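Local coordinates for kojibiose phosphorylase (Gut metagenome, PDB 6W0P), which belongs to glycoside hydrolase family 65, whose members join an N-terminal beta-sandwich domain to a helical (alpha/alpha)6-barrel catalytic domain and a small C-terminal beta domain, at residues K299-I304 / Y316-M321; Q312-C317 / A670-N675; I322-G327 / P358-S363; N643-A648 / M674-G679. One frame throughout, in Å; residues are numbered along the deposited sequence.

Interaction 1: K299-I304 / Y316-M321; sequences KSDILI and YCLFQM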
loop_
_atom_site.group_PDB
_atom_site.type_symbol
_atom_site.label_atom_id
_atom_site.label_comp_id
_atom_site.label_asym_id
_atom_site.label_seq_id
_atom_site.Cartn_x
_atom_site.Cartn_y
_atom_site.Cartn_z
ATOM N N LYS A 299 -37.036 28.928 -5.680
ATOM C CA LYS A 299 -36.863 28.196 -4.410
ATOM C C LYS A 299 -35.514 28.561 -3.771
ATOM O O LYS A 299 -35.461 28.604 -2.518
ATOM C CB LYS A 299 -37.104 26.698 -4.624
ATOM C CG LYS A 299 -38.590 26.327 -4.707
ATOM C CD LYS A 299 -38.914 24.872 -4.509
ATOM C CE LYS A 299 -38.079 23.962 -5.396
ATOM N NZ LYS A 299 -38.356 22.499 -5.195
ATOM N N SER A 300 -34.472 28.850 -4.551
ATOM C CA SER A 300 -33.095 28.809 -4.010
ATOM C C SER A 300 -32.166 29.908 -4.538
ATOM O O SER A 300 -31.015 29.950 -4.021
ATOM C CB SER A 300 -32.504 27.437 -4.226
ATOM O OG SER A 300 -33.386 26.423 -3.746
ATOM N N ASP A 301 -32.594 30.772 -5.475
ATOM C CA ASP A 301 -31.670 31.760 -6.105
ATOM C C ASP A 301 -31.041 32.617 -5.003
ATOM O O ASP A 301 -31.720 32.888 -4.013
ATOM C CB ASP A 301 -32.333 32.657 -7.153
ATOM C CG ASP A 301 -31.320 33.383 -8.013
ATOM O OD1 ASP A 301 -30.317 32.755 -8.407
ATOM O OD2 ASP A 301 -31.529 34.585 -8.271
ATOM N N ILE A 302 -29.757 32.947 -5.140
ATOM C CA ILE A 302 -29.043 33.876 -4.227
ATOM C C ILE A 302 -28.657 35.131 -5.009
ATOM O O ILE A 302 -28.083 34.979 -6.091
ATOM C CB ILE A 302 -27.821 33.189 -3.607
ATOM C CG1 ILE A 302 -28.240 32.027 -2.717
ATOM C CG2 ILE A 302 -26.946 34.193 -2.876
ATOM C CD1 ILE A 302 -27.080 31.403 -2.039
ATOM N N LEU A 303 -28.992 36.310 -4.487
ATOM C CA LEU A 303 -28.608 37.600 -5.095
ATOM C C LEU A 303 -27.389 38.113 -4.344
ATOM O O LEU A 303 -27.382 38.035 -3.115
ATOM C CB LEU A 303 -29.742 38.618 -4.993
ATOM C CG LEU A 303 -31.034 38.304 -5.737
ATOM C CD1 LEU A 303 -32.027 39.451 -5.559
ATOM C CD2 LEU A 303 -30.761 38.104 -7.202
ATOM N N ILE A 304 -26.415 38.639 -5.077
ATOM C CA ILE A 304 -25.220 39.300 -4.496
ATOM C C ILE A 304 -25.059 40.631 -5.209
ATOM O O ILE A 304 -24.940 40.618 -6.468
ATOM C CB ILE A 304 -23.978 38.400 -4.615
ATOM C CG1 ILE A 304 -24.156 37.129 -3.770
ATOM C CG2 ILE A 304 -22.736 39.192 -4.222
ATOM C CD1 ILE A 304 -23.006 36.161 -3.812
ATOM N N TYR A 316 -23.801 30.150 -10.863
ATOM C CA TYR A 316 -23.173 29.002 -11.548
ATOM C C TYR A 316 -23.246 27.788 -10.612
ATOM O O TYR A 316 -23.642 26.684 -11.078
ATOM C CB TYR A 316 -21.746 29.337 -12.009
ATOM C CG TYR A 316 -21.055 28.157 -12.633
ATOM C CD1 TYR A 316 -21.359 27.742 -13.920
ATOM C CD2 TYR A 316 -20.153 27.406 -11.909
ATOM C CE1 TYR A 316 -20.755 26.629 -14.479
ATOM C CE2 TYR A 316 -19.520 26.309 -12.460
ATOM C CZ TYR A 316 -19.831 25.907 -13.746
ATOM O OH TYR A 316 -19.228 24.799 -14.253
ATOM N N CYS A 317 -22.819 27.959 -9.350
ATOM C CA CYS A 317 -22.801 26.879 -8.316
ATOM C C CYS A 317 -24.215 26.305 -8.122
ATOM O O CYS A 317 -24.368 25.077 -8.168
ATOM C CB CYS A 317 -22.253 27.374 -6.978
ATOM S SG CYS A 317 -20.483 27.763 -7.024
ATOM N N LEU A 318 -25.229 27.148 -7.947
ATOM C CA LEU A 318 -26.629 26.674 -7.818
ATOM C C LEU A 318 -27.017 25.883 -9.090
ATOM O O LEU A 318 -27.660 24.814 -8.963
ATOM C CB LEU A 318 -27.579 27.844 -7.550
ATOM C CG LEU A 318 -27.289 28.625 -6.267
ATOM C CD1 LEU A 318 -28.411 29.597 -5.950
ATOM C CD2 LEU A 318 -27.053 27.697 -5.084
ATOM N N PHE A 319 -26.625 26.375 -10.260
ATOM C CA PHE A 319 -26.945 25.726 -11.555
ATOM C C PHE A 319 -26.425 24.289 -11.553
ATOM O O PHE A 319 -27.200 23.373 -11.898
ATOM C CB PHE A 319 -26.416 26.561 -12.720
ATOM C CG PHE A 319 -26.629 25.906 -14.059
ATOM C CD1 PHE A 319 -27.838 26.035 -14.713
ATOM C CD2 PHE A 319 -25.639 25.131 -14.626
ATOM C CE1 PHE A 319 -28.046 25.411 -15.930
ATOM C CE2 PHE A 319 -25.841 24.527 -15.855
ATOM C CZ PHE A 319 -27.044 24.657 -16.498
ATOM N N GLN A 320 -25.157 24.090 -11.186
ATOM C CA GLN A 320 -24.505 22.749 -11.154
ATOM C C GLN A 320 -25.117 21.841 -10.071
ATOM O O GLN A 320 -25.123 20.597 -10.256
ATOM C CB GLN A 320 -22.993 22.894 -10.958
ATOM C CG GLN A 320 -22.279 23.499 -12.162
ATOM C CD GLN A 320 -22.455 22.678 -13.425
ATOM O OE1 GLN A 320 -22.912 21.528 -13.408
ATOM N NE2 GLN A 320 -22.094 23.276 -14.547
ATOM N N MET A 321 -25.561 22.406 -8.952
ATOM C CA MET A 321 -26.200 21.618 -7.869
ATOM C C MET A 321 -27.518 21.061 -8.412
ATOM O O MET A 321 -27.804 19.914 -8.140
ATOM C CB MET A 321 -26.485 22.436 -6.601
ATOM C CG MET A 321 -25.238 22.859 -5.818
ATOM S SD MET A 321 -24.341 21.457 -5.141
ATOM C CE MET A 321 -25.350 21.135 -3.695
#

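Interaction 2: Q312-C317 / A670-N675; sequences QGIRYC and AAAWMN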
loop_
_atom_site.group_PDB
_atom_site.type_symbol
_atom_site.label_atom_id
_atom_site.label_comp_id
_atom_site.label_asym_id
_atom_site.label_seq_id
_atom_site.Cartn_x
_atom_site.Cartn_y
_atom_site.Cartn_z
ATOM N N GLN A 312 -22.184 35.923 -10.438
ATOM C CA GLN A 312 -22.048 34.889 -11.493
ATOM C C GLN A 312 -21.684 33.570 -10.824
ATOM O O GLN A 312 -22.324 32.566 -11.138
ATOM C CB GLN A 312 -20.991 35.243 -12.541
ATOM C CG GLN A 312 -20.808 34.168 -13.608
ATOM C CD GLN A 312 -19.786 34.612 -14.631
ATOM O OE1 GLN A 312 -18.693 35.059 -14.271
ATOM N NE2 GLN A 312 -20.141 34.529 -15.916
ATOM N N GLY A 313 -20.680 33.570 -9.954
ATOM C CA GLY A 313 -20.193 32.342 -9.299
ATOM C C GLY A 313 -21.313 31.630 -8.573
ATOM O O GLY A 313 -21.580 30.418 -8.892
ATOM N N ILE A 314 -21.973 32.304 -7.629
ATOM C CA ILE A 314 -23.003 31.605 -6.810
ATOM C C ILE A 314 -24.095 31.028 -7.730
ATOM O O ILE A 314 -24.597 29.923 -7.443
ATOM C CB ILE A 314 -23.603 32.487 -5.702
ATOM C CG1 ILE A 314 -24.400 31.624 -4.733
ATOM C CG2 ILE A 314 -24.452 33.631 -6.245
ATOM C CD1 ILE A 314 -23.635 30.440 -4.209
ATOM N N ARG A 315 -24.490 31.747 -8.772
ATOM C CA ARG A 315 -25.596 31.271 -9.634
ATOM C C ARG A 315 -25.074 30.100 -10.471
ATOM O O ARG A 315 -25.804 29.113 -10.650
ATOM C CB ARG A 315 -26.192 32.429 -10.434
ATOM C CG ARG A 315 -27.570 32.070 -10.959
ATOM C CD ARG A 315 -28.239 33.245 -11.616
ATOM N NE ARG A 315 -28.922 34.075 -10.648
ATOM C CZ ARG A 315 -28.741 35.378 -10.468
ATOM N NH1 ARG A 315 -27.830 36.050 -11.168
ATOM N NH2 ARG A 315 -29.476 35.993 -9.555
ATOM N N TYR A 316 -23.801 30.150 -10.863
ATOM C CA TYR A 316 -23.173 29.002 -11.548
ATOM C C TYR A 316 -23.246 27.788 -10.612
ATOM O O TYR A 316 -23.642 26.684 -11.078
ATOM C CB TYR A 316 -21.746 29.337 -12.009
ATOM C CG TYR A 316 -21.055 28.157 -12.633
ATOM C CD1 TYR A 316 -21.359 27.742 -13.920
ATOM C CD2 TYR A 316 -20.153 27.406 -11.909
ATOM C CE1 TYR A 316 -20.755 26.629 -14.479
ATOM C CE2 TYR A 316 -19.520 26.309 -12.460
ATOM C CZ TYR A 316 -19.831 25.907 -13.746
ATOM O OH TYR A 316 -19.228 24.799 -14.253
ATOM N N CYS A 317 -22.819 27.959 -9.350
ATOM C CA CYS A 317 -22.801 26.879 -8.316
ATOM C C CYS A 317 -24.215 26.305 -8.122
ATOM O O CYS A 317 -24.368 25.077 -8.168
ATOM C CB CYS A 317 -22.253 27.374 -6.978
ATOM S SG CYS A 317 -20.483 27.763 -7.024
ATOM N N ALA A 670 -21.112 22.935 -3.468
ATOM C CA ALA A 670 -22.098 22.851 -2.370
ATOM C C ALA A 670 -21.658 23.782 -1.242
ATOM O O ALA A 670 -22.519 24.439 -0.656
ATOM C CB ALA A 670 -22.233 21.442 -1.856
ATOM N N ALA A 671 -20.357 23.828 -0.964
ATOM C CA ALA A 671 -19.767 24.573 0.170
ATOM C C ALA A 671 -20.008 26.073 -0.004
ATOM O O ALA A 671 -20.037 26.761 1.014
ATOM C CB ALA A 671 -18.294 24.282 0.279
ATOM N N ALA A 672 -20.155 26.564 -1.237
ATOM C CA ALA A 672 -20.335 28.007 -1.500
ATOM C C ALA A 672 -21.712 28.393 -0.957
ATOM O O ALA A 672 -21.826 29.413 -0.235
ATOM C CB ALA A 672 -20.195 28.310 -2.969
ATOM N N TRP A 673 -22.713 27.557 -1.233
ATOM C CA TRP A 673 -24.083 27.773 -0.728
ATOM C C TRP A 673 -24.042 27.724 0.799
ATOM O O TRP A 673 -24.623 28.605 1.431
ATOM C CB TRP A 673 -25.060 26.743 -1.289
ATOM C CG TRP A 673 -26.441 26.908 -0.735
ATOM C CD1 TRP A 673 -27.436 27.676 -1.249
ATOM C CD2 TRP A 673 -26.970 26.310 0.456
ATOM N NE1 TRP A 673 -28.561 27.572 -0.482
ATOM C CE2 TRP A 673 -28.310 26.735 0.566
ATOM C CE3 TRP A 673 -26.465 25.422 1.411
ATOM C CZ2 TRP A 673 -29.130 26.345 1.621
ATOM C CZ3 TRP A 673 -27.274 25.035 2.452
ATOM C CH2 TRP A 673 -28.593 25.485 2.551
ATOM N N MET A 674 -23.383 26.709 1.348
ATOM C CA MET A 674 -23.266 26.489 2.809
ATOM C C MET A 674 -22.611 27.699 3.475
ATOM O O MET A 674 -23.146 28.162 4.504
ATOM C CB MET A 674 -22.396 25.267 3.093
ATOM C CG MET A 674 -22.924 24.035 2.443
ATOM S SD MET A 674 -23.913 23.193 3.636
ATOM C CE MET A 674 -22.650 22.401 4.619
ATOM N N ASN A 675 -21.471 28.140 2.919
ATOM C CA ASN A 675 -20.710 29.309 3.423
ATOM C C ASN A 675 -21.645 30.528 3.480
ATOM O O ASN A 675 -21.521 31.321 4.453
ATOM C CB ASN A 675 -19.446 29.612 2.625
ATOM C CG ASN A 675 -18.350 30.219 3.481
ATOM O OD1 ASN A 675 -17.173 29.962 3.235
ATOM N ND2 ASN A 675 -18.713 31.054 4.457
#

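Interaction 3: I322-G327 / P358-S363; sequences IQAYHG and PFYLYS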
loop_
_atom_site.group_PDB
_atom_site.type_symbol
_atom_site.label_atom_id
_atom_site.label_comp_id
_atom_site.label_asym_id
_atom_site.label_seq_id
_atom_site.Cartn_x
_atom_site.Cartn_y
_atom_site.Cartn_z
ATOM N N ILE A 322 -28.272 21.865 -9.145
ATOM C CA ILE A 322 -29.604 21.492 -9.700
ATOM C C ILE A 322 -29.370 20.449 -10.811
ATOM O O ILE A 322 -30.193 19.509 -10.954
ATOM C CB ILE A 322 -30.379 22.757 -10.172
ATOM C CG1 ILE A 322 -30.687 23.700 -8.994
ATOM C CG2 ILE A 322 -31.651 22.334 -10.872
ATOM C CD1 ILE A 322 -31.061 25.183 -9.325
ATOM N N GLN A 323 -28.282 20.588 -11.566
ATOM C CA GLN A 323 -27.887 19.643 -12.655
ATOM C C GLN A 323 -27.445 18.302 -12.065
ATOM O O GLN A 323 -27.793 17.247 -12.649
ATOM C CB GLN A 323 -26.766 20.223 -13.520
ATOM C CG GLN A 323 -27.250 21.277 -14.514
ATOM C CD GLN A 323 -26.379 21.389 -15.741
ATOM O OE1 GLN A 323 -26.885 21.440 -16.849
ATOM N NE2 GLN A 323 -25.074 21.420 -15.547
ATOM N N ALA A 324 -26.746 18.335 -10.936
ATOM C CA ALA A 324 -26.189 17.122 -10.300
ATOM C C ALA A 324 -27.300 16.202 -9.771
ATOM O O ALA A 324 -27.116 14.978 -9.838
ATOM C CB ALA A 324 -25.237 17.521 -9.202
ATOM N N TYR A 325 -28.382 16.751 -9.207
ATOM C CA TYR A 325 -29.437 15.949 -8.529
ATOM C C TYR A 325 -30.755 16.722 -8.437
ATOM O O TYR A 325 -30.742 17.888 -8.041
ATOM C CB TYR A 325 -28.983 15.597 -7.115
ATOM C CG TYR A 325 -29.448 14.249 -6.637
ATOM C CD1 TYR A 325 -28.860 13.105 -7.121
ATOM C CD2 TYR A 325 -30.480 14.110 -5.727
ATOM C CE1 TYR A 325 -29.283 11.856 -6.721
ATOM C CE2 TYR A 325 -30.920 12.856 -5.313
ATOM C CZ TYR A 325 -30.307 11.718 -5.802
ATOM O OH TYR A 325 -30.674 10.466 -5.384
ATOM N N HIS A 326 -31.882 16.091 -8.757
ATOM C CA HIS A 326 -33.205 16.732 -8.524
ATOM C C HIS A 326 -34.257 15.709 -8.084
ATOM O O HIS A 326 -35.437 16.056 -8.134
ATOM C CB HIS A 326 -33.628 17.540 -9.757
ATOM C CG HIS A 326 -33.942 16.713 -10.966
ATOM N ND1 HIS A 326 -32.975 16.291 -11.844
ATOM C CD2 HIS A 326 -35.121 16.253 -11.451
ATOM C CE1 HIS A 326 -33.546 15.594 -12.816
ATOM N NE2 HIS A 326 -34.862 15.554 -12.603
ATOM N N GLY A 327 -33.855 14.511 -7.645
ATOM C CA GLY A 327 -34.787 13.486 -7.157
ATOM C C GLY A 327 -35.356 12.666 -8.299
ATOM O O GLY A 327 -36.488 12.165 -8.166
ATOM N N PRO A 358 -27.426 19.422 2.720
ATOM C CA PRO A 358 -28.203 20.558 3.221
ATOM C C PRO A 358 -28.840 21.451 2.146
ATOM O O PRO A 358 -29.948 21.895 2.317
ATOM C CB PRO A 358 -27.147 21.345 3.995
ATOM C CG PRO A 358 -26.212 20.281 4.501
ATOM C CD PRO A 358 -26.080 19.361 3.317
ATOM N N PHE A 359 -28.149 21.692 1.037
ATOM C CA PHE A 359 -28.754 22.463 -0.079
ATOM C C PHE A 359 -30.092 21.800 -0.458
ATOM O O PHE A 359 -31.099 22.512 -0.662
ATOM C CB PHE A 359 -27.807 22.570 -1.275
ATOM C CG PHE A 359 -28.480 23.154 -2.486
ATOM C CD1 PHE A 359 -28.623 24.525 -2.624
ATOM C CD2 PHE A 359 -29.011 22.335 -3.467
ATOM C CE1 PHE A 359 -29.286 25.061 -3.719
ATOM C CE2 PHE A 359 -29.654 22.871 -4.576
ATOM C CZ PHE A 359 -29.789 24.231 -4.696
ATOM N N TYR A 360 -30.116 20.470 -0.572
ATOM C CA TYR A 360 -31.320 19.719 -1.035
ATOM C C TYR A 360 -32.404 19.726 0.055
ATOM O O TYR A 360 -33.577 19.802 -0.299
ATOM C CB TYR A 360 -30.950 18.321 -1.550
ATOM C CG TYR A 360 -29.987 18.385 -2.710
ATOM C CD1 TYR A 360 -30.416 18.705 -3.991
ATOM C CD2 TYR A 360 -28.634 18.131 -2.526
ATOM C CE1 TYR A 360 -29.525 18.794 -5.050
ATOM C CE2 TYR A 360 -27.730 18.222 -3.572
ATOM C CZ TYR A 360 -28.175 18.555 -4.842
ATOM O OH TYR A 360 -27.269 18.642 -5.872
ATOM N N LEU A 361 -32.019 19.663 1.330
ATOM C CA LEU A 361 -32.950 19.655 2.487
ATOM C C LEU A 361 -33.806 20.923 2.465
ATOM O O LEU A 361 -34.967 20.834 2.835
ATOM C CB LEU A 361 -32.159 19.552 3.791
ATOM C CG LEU A 361 -31.661 18.155 4.143
ATOM C CD1 LEU A 361 -30.682 18.215 5.303
ATOM C CD2 LEU A 361 -32.807 17.195 4.445
ATOM N N TYR A 362 -33.246 22.051 2.018
ATOM C CA TYR A 362 -33.890 23.386 2.073
ATOM C C TYR A 362 -34.497 23.781 0.724
ATOM O O TYR A 362 -35.093 24.861 0.673
ATOM C CB TYR A 362 -32.886 24.420 2.584
ATOM C CG TYR A 362 -32.633 24.324 4.061
ATOM C CD1 TYR A 362 -33.553 24.816 4.972
ATOM C CD2 TYR A 362 -31.484 23.720 4.551
ATOM C CE1 TYR A 362 -33.322 24.722 6.330
ATOM C CE2 TYR A 362 -31.231 23.627 5.908
ATOM C CZ TYR A 362 -32.168 24.117 6.800
ATOM O OH TYR A 362 -31.957 24.004 8.144
ATOM N N SER A 363 -34.399 22.945 -0.309
ATOM C CA SER A 363 -34.935 23.235 -1.668
ATOM C C SER A 363 -35.829 22.117 -2.197
ATOM O O SER A 363 -36.708 22.442 -2.970
ATOM C CB SER A 363 -33.847 23.539 -2.672
ATOM O OG SER A 363 -33.015 22.414 -2.908
#

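Interaction 4: N643-A648 / M674-G679; sequences NFFGFA and MNIVYG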
loop_
_atom_site.group_PDB
_atom_site.type_symbol
_atom_site.label_atom_id
_atom_site.label_comp_id
_atom_site.label_asym_id
_atom_site.label_seq_id
_atom_site.Cartn_x
_atom_site.Cartn_y
_atom_site.Cartn_z
ATOM N N ASN A 643 -12.038 36.086 4.915
ATOM C CA ASN A 643 -10.821 35.502 4.283
ATOM C C ASN A 643 -11.100 34.061 3.809
ATOM O O ASN A 643 -10.776 33.750 2.634
ATOM C CB ASN A 643 -9.595 35.575 5.208
ATOM C CG ASN A 643 -9.030 36.969 5.313
ATOM O OD1 ASN A 643 -9.367 37.834 4.507
ATOM N ND2 ASN A 643 -8.195 37.204 6.319
ATOM N N PHE A 644 -11.690 33.220 4.668
ATOM C CA PHE A 644 -12.018 31.798 4.375
ATOM C C PHE A 644 -13.088 31.699 3.273
ATOM O O PHE A 644 -13.027 30.718 2.436
ATOM C CB PHE A 644 -12.435 31.041 5.642
ATOM C CG PHE A 644 -11.272 30.563 6.482
ATOM C CD1 PHE A 644 -10.270 29.768 5.913
ATOM C CD2 PHE A 644 -11.178 30.881 7.833
ATOM C CE1 PHE A 644 -9.183 29.336 6.658
ATOM C CE2 PHE A 644 -10.089 30.448 8.587
ATOM C CZ PHE A 644 -9.104 29.657 8.001
ATOM N N PHE A 645 -14.047 32.624 3.231
ATOM C CA PHE A 645 -14.994 32.661 2.097
ATOM C C PHE A 645 -14.191 32.851 0.811
ATOM O O PHE A 645 -14.330 31.994 -0.044
ATOM C CB PHE A 645 -16.059 33.745 2.214
ATOM C CG PHE A 645 -17.026 33.715 1.058
ATOM C CD1 PHE A 645 -18.067 32.799 1.027
ATOM C CD2 PHE A 645 -16.884 34.589 -0.008
ATOM C CE1 PHE A 645 -18.954 32.764 -0.034
ATOM C CE2 PHE A 645 -17.781 34.564 -1.064
ATOM C CZ PHE A 645 -18.809 33.647 -1.077
ATOM N N GLY A 646 -13.367 33.905 0.720
ATOM C CA GLY A 646 -12.470 34.209 -0.417
ATOM C C GLY A 646 -13.112 33.924 -1.769
ATOM O O GLY A 646 -14.128 34.546 -2.082
ATOM N N PHE A 647 -12.566 32.962 -2.516
ATOM C CA PHE A 647 -12.983 32.644 -3.907
ATOM C C PHE A 647 -13.953 31.448 -3.933
ATOM O O PHE A 647 -13.980 30.719 -4.937
ATOM C CB PHE A 647 -11.745 32.390 -4.771
ATOM C CG PHE A 647 -10.746 31.434 -4.175
ATOM C CD1 PHE A 647 -10.871 30.075 -4.359
ATOM C CD2 PHE A 647 -9.684 31.915 -3.416
ATOM C CE1 PHE A 647 -9.957 29.195 -3.808
ATOM C CE2 PHE A 647 -8.768 31.037 -2.861
ATOM C CZ PHE A 647 -8.911 29.676 -3.054
ATOM N N ALA A 648 -14.759 31.266 -2.891
ATOM C CA ALA A 648 -15.677 30.114 -2.733
ATOM C C ALA A 648 -16.553 29.912 -3.984
ATOM O O ALA A 648 -16.775 28.764 -4.312
ATOM C CB ALA A 648 -16.540 30.309 -1.509
ATOM N N MET A 674 -23.383 26.709 1.348
ATOM C CA MET A 674 -23.266 26.489 2.809
ATOM C C MET A 674 -22.611 27.699 3.475
ATOM O O MET A 674 -23.146 28.162 4.504
ATOM C CB MET A 674 -22.396 25.267 3.093
ATOM C CG MET A 674 -22.924 24.035 2.443
ATOM S SD MET A 674 -23.913 23.193 3.636
ATOM C CE MET A 674 -22.650 22.401 4.619
ATOM N N ASN A 675 -21.471 28.140 2.919
ATOM C CA ASN A 675 -20.710 29.309 3.423
ATOM C C ASN A 675 -21.645 30.528 3.480
ATOM O O ASN A 675 -21.521 31.321 4.453
ATOM C CB ASN A 675 -19.446 29.612 2.625
ATOM C CG ASN A 675 -18.350 30.219 3.481
ATOM O OD1 ASN A 675 -17.173 29.962 3.235
ATOM N ND2 ASN A 675 -18.713 31.054 4.457
ATOM N N ILE A 676 -22.556 30.678 2.513
ATOM C CA ILE A 676 -23.464 31.868 2.456
ATOM C C ILE A 676 -24.572 31.705 3.511
ATOM O O ILE A 676 -24.724 32.647 4.323
ATOM C CB ILE A 676 -23.994 32.109 1.029
ATOM C CG1 ILE A 676 -22.866 32.616 0.114
ATOM C CG2 ILE A 676 -25.188 33.054 1.068
ATOM C CD1 ILE A 676 -23.239 32.753 -1.378
ATOM N N VAL A 677 -25.246 30.546 3.573
ATOM C CA VAL A 677 -26.501 30.376 4.370
ATOM C C VAL A 677 -26.196 29.954 5.820
ATOM O O VAL A 677 -26.781 30.568 6.744
ATOM C CB VAL A 677 -27.495 29.436 3.673
ATOM C CG1 VAL A 677 -28.706 29.158 4.531
ATOM C CG2 VAL A 677 -27.949 29.997 2.339
ATOM N N TYR A 678 -25.330 28.978 6.055
ATOM C CA TYR A 678 -24.880 28.608 7.421
ATOM C C TYR A 678 -23.898 29.653 7.963
ATOM O O TYR A 678 -23.891 29.889 9.175
ATOM C CB TYR A 678 -24.242 27.223 7.461
ATOM C CG TYR A 678 -25.228 26.091 7.350
ATOM C CD1 TYR A 678 -26.198 25.885 8.318
ATOM C CD2 TYR A 678 -25.187 25.205 6.288
ATOM C CE1 TYR A 678 -27.115 24.846 8.229
ATOM C CE2 TYR A 678 -26.090 24.155 6.188
ATOM C CZ TYR A 678 -27.069 23.989 7.150
ATOM O OH TYR A 678 -27.919 22.928 7.059
ATOM N N GLY A 679 -23.091 30.241 7.081
ATOM C CA GLY A 679 -22.003 31.162 7.444
ATOM C C GLY A 679 -22.530 32.560 7.670
ATOM O O GLY A 679 -22.896 32.878 8.815
HETATM O O HOH W 1 -15.139 29.011 1.707
#

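Interaction 1: K299-I304 / Y316-M321
Leu318 carries almost the whole contact, pushing one methyl, CD1, against the backbone that links helix 282-300 to strand 303-305. Its CG stands anti to the carbonyl carbon (chi1 -60°), and CD1 lies anti to CA (chi2 -170°), which puts this methyl, of the two, farther from its own CA. Leu318 CD1 comes 3.3 Å from Ser300 O. Ile302 N lies 3.7 Å from Leu318 CD1, and Asp301 CA is close by. The linker thus meets the leucine mainly with main-chain atoms. Ile302 adds the side-chain part: its CG1 lies 4.0 Å from Leu318 CD1, and the two branched chains cross at about a right angle. No hydrogen bond spans the two segments, and the CA atoms of Asp301 and Leu318 remain 7.4 Å apart. Asp301 forms a salt bridge with Arg315, which stands on helix 308-324 with Leu318. Phe359 of helix 351-361 packs on Leu318 as well. The arrangement is a short loop and edge strand joining two helices: the chain leaves helix 282-300, lends strand 303-305 to the edge of a five-stranded antiparallel sheet and returns as helix 308-324, a junction within the family 65 fold.

Interaction 2: Q312-C317 / A670-N675
Ala672 CB meets two side chains of the facing helix, Ile314 and Cys317, which stand three residues apart and each bring one atom to it. In Ile314 the CG1 branch runs anti to the backbone N (chi1 -167°), and a second torsion of 52° bends CD1 off the extended line, bringing this terminal methyl to 4.2 Å from Ala672 CB. Ile314 CD1 also lies 4.2 Å from Trp673 N, on the backbone just beyond the alanine. Cys317 has SG anti to its carbonyl carbon and beside its own backbone N, a setting that leaves the sulfur 4.1 Å from Ala672 CB. Trp673 contributes little here apart from its backbone, since its indole leads away to meet Phe359 edge-to-face. The short axes of 312-317 and 670-675 approach to 9.4 Å, with 119° between their N-to-C directions, and the CA atoms of Ile314 and Ala672 are 6.9 Å apart. All four touching residues are buried. Methyl groups and a thiol sulfur are the main partners, and no hydrogen bond or salt bridge joins the segments, which is consistent with helices held here by dispersion and the exclusion of water, with shape more than polar direction deciding their placement.

Interaction 3: I322-G327 / P358-S363
The Phe359 ring meets Ile322 at an edge, its CZ lying 4.4 Å from Ile322 CG1, while one of its faces carries Ser363 OG, placed toward the rim. Tyr360 CE1 lies in plane at another part of the Phe359 edge. In return, Phe359 CD2 sits over the centre of one face of the Tyr360 ring, 3.8 Å above its plane. Tyr325 O approaches the Tyr360 ring obliquely, 3.4 Å from CE1, and Tyr325 CB lies 3.7 Å from Tyr360 OH. With CG anti to the carbonyl carbon (chi1 -60°), Tyr360 reaches the place where helix 308-324 ends: Tyr325 is the first residue to leave helical geometry, and the Tyr360 hydroxyl hydrogen-bonds to Met321 O, a carbonyl of the final turn. Ser363 OG donates to Phe359 O over 3.0 Å, from above the carbonyl plane, tying the end of helix 351-361 back on itself. The phenol of Tyr325 leads away, and its OH bonds to Asn332 O. Around this junction, Phe292 and Phe296 of helix 282-300 pack on Ile322, Leu371 of helix 365-376 touches both tyrosines, and the backbone of Tyr362 hydrogen-bonds with Thr708 of strand 702-709.

Interaction 4: N643-A648 / M674-G679
Phe645 places its ring CG anti to the backbone N (chi1 -178°), and Asn675 turns its amide toward that ring with a chi1 of -149°, well off a staggered value. They meet where helix 638-645 breaks into a type II' beta turn from Phe645 to Ala648, facing a wider pi-type turn of helix 666-680 at 675-679. Gly646 supplies the positive phi of the beta turn, which Ala648 N closes by bonding to Phe645 O. Asn675 lies at the edge of the Phe645 ring, near its plane, with CG 3.6 Å from Phe645 CD1; ring and amide planes stand 79° apart. One atom farther round, Phe645 CE1 is 3.9 Å from Ile676 CG1. The turn also folds Ala648 CB over one face of the ring, toward the rim. Phe680 meets the ring edge-to-face, and Trp700 lies nearby with its plane at about 90°. Both polar atoms of the buried amide have partners: ND2 hydrogen-bonds with Ser629 OG, and OD1 is reached by water. That single water gives one proton to Asn675 OD1 at 2.7 Å. Its other proton goes to Phe644 O, 2.8 Å from the water oxygen.

All four contacts are buried, but interaction 3 lies closest to the chain centre, about 10 Å from it centre to centre, and interaction 4 farthest, about 18 Å. Helix 308-324 serves interactions 2, 1 and 3 in that order along its length, while helix 666-680 serves 2 and 4. Interaction 3 is nested within the long chain excursion closed by interaction 2. Interactions 1 and 2 are essentially apolar across their segments and touch through Met321 CE against Ala670 CB; interaction 3 is largely aromatic and is linked to interaction 1 by Lys299 NZ with Ser363 O. Only interaction 4 bridges its segments with a water. Ile314 against Ile676 connects interactions 2 and 4.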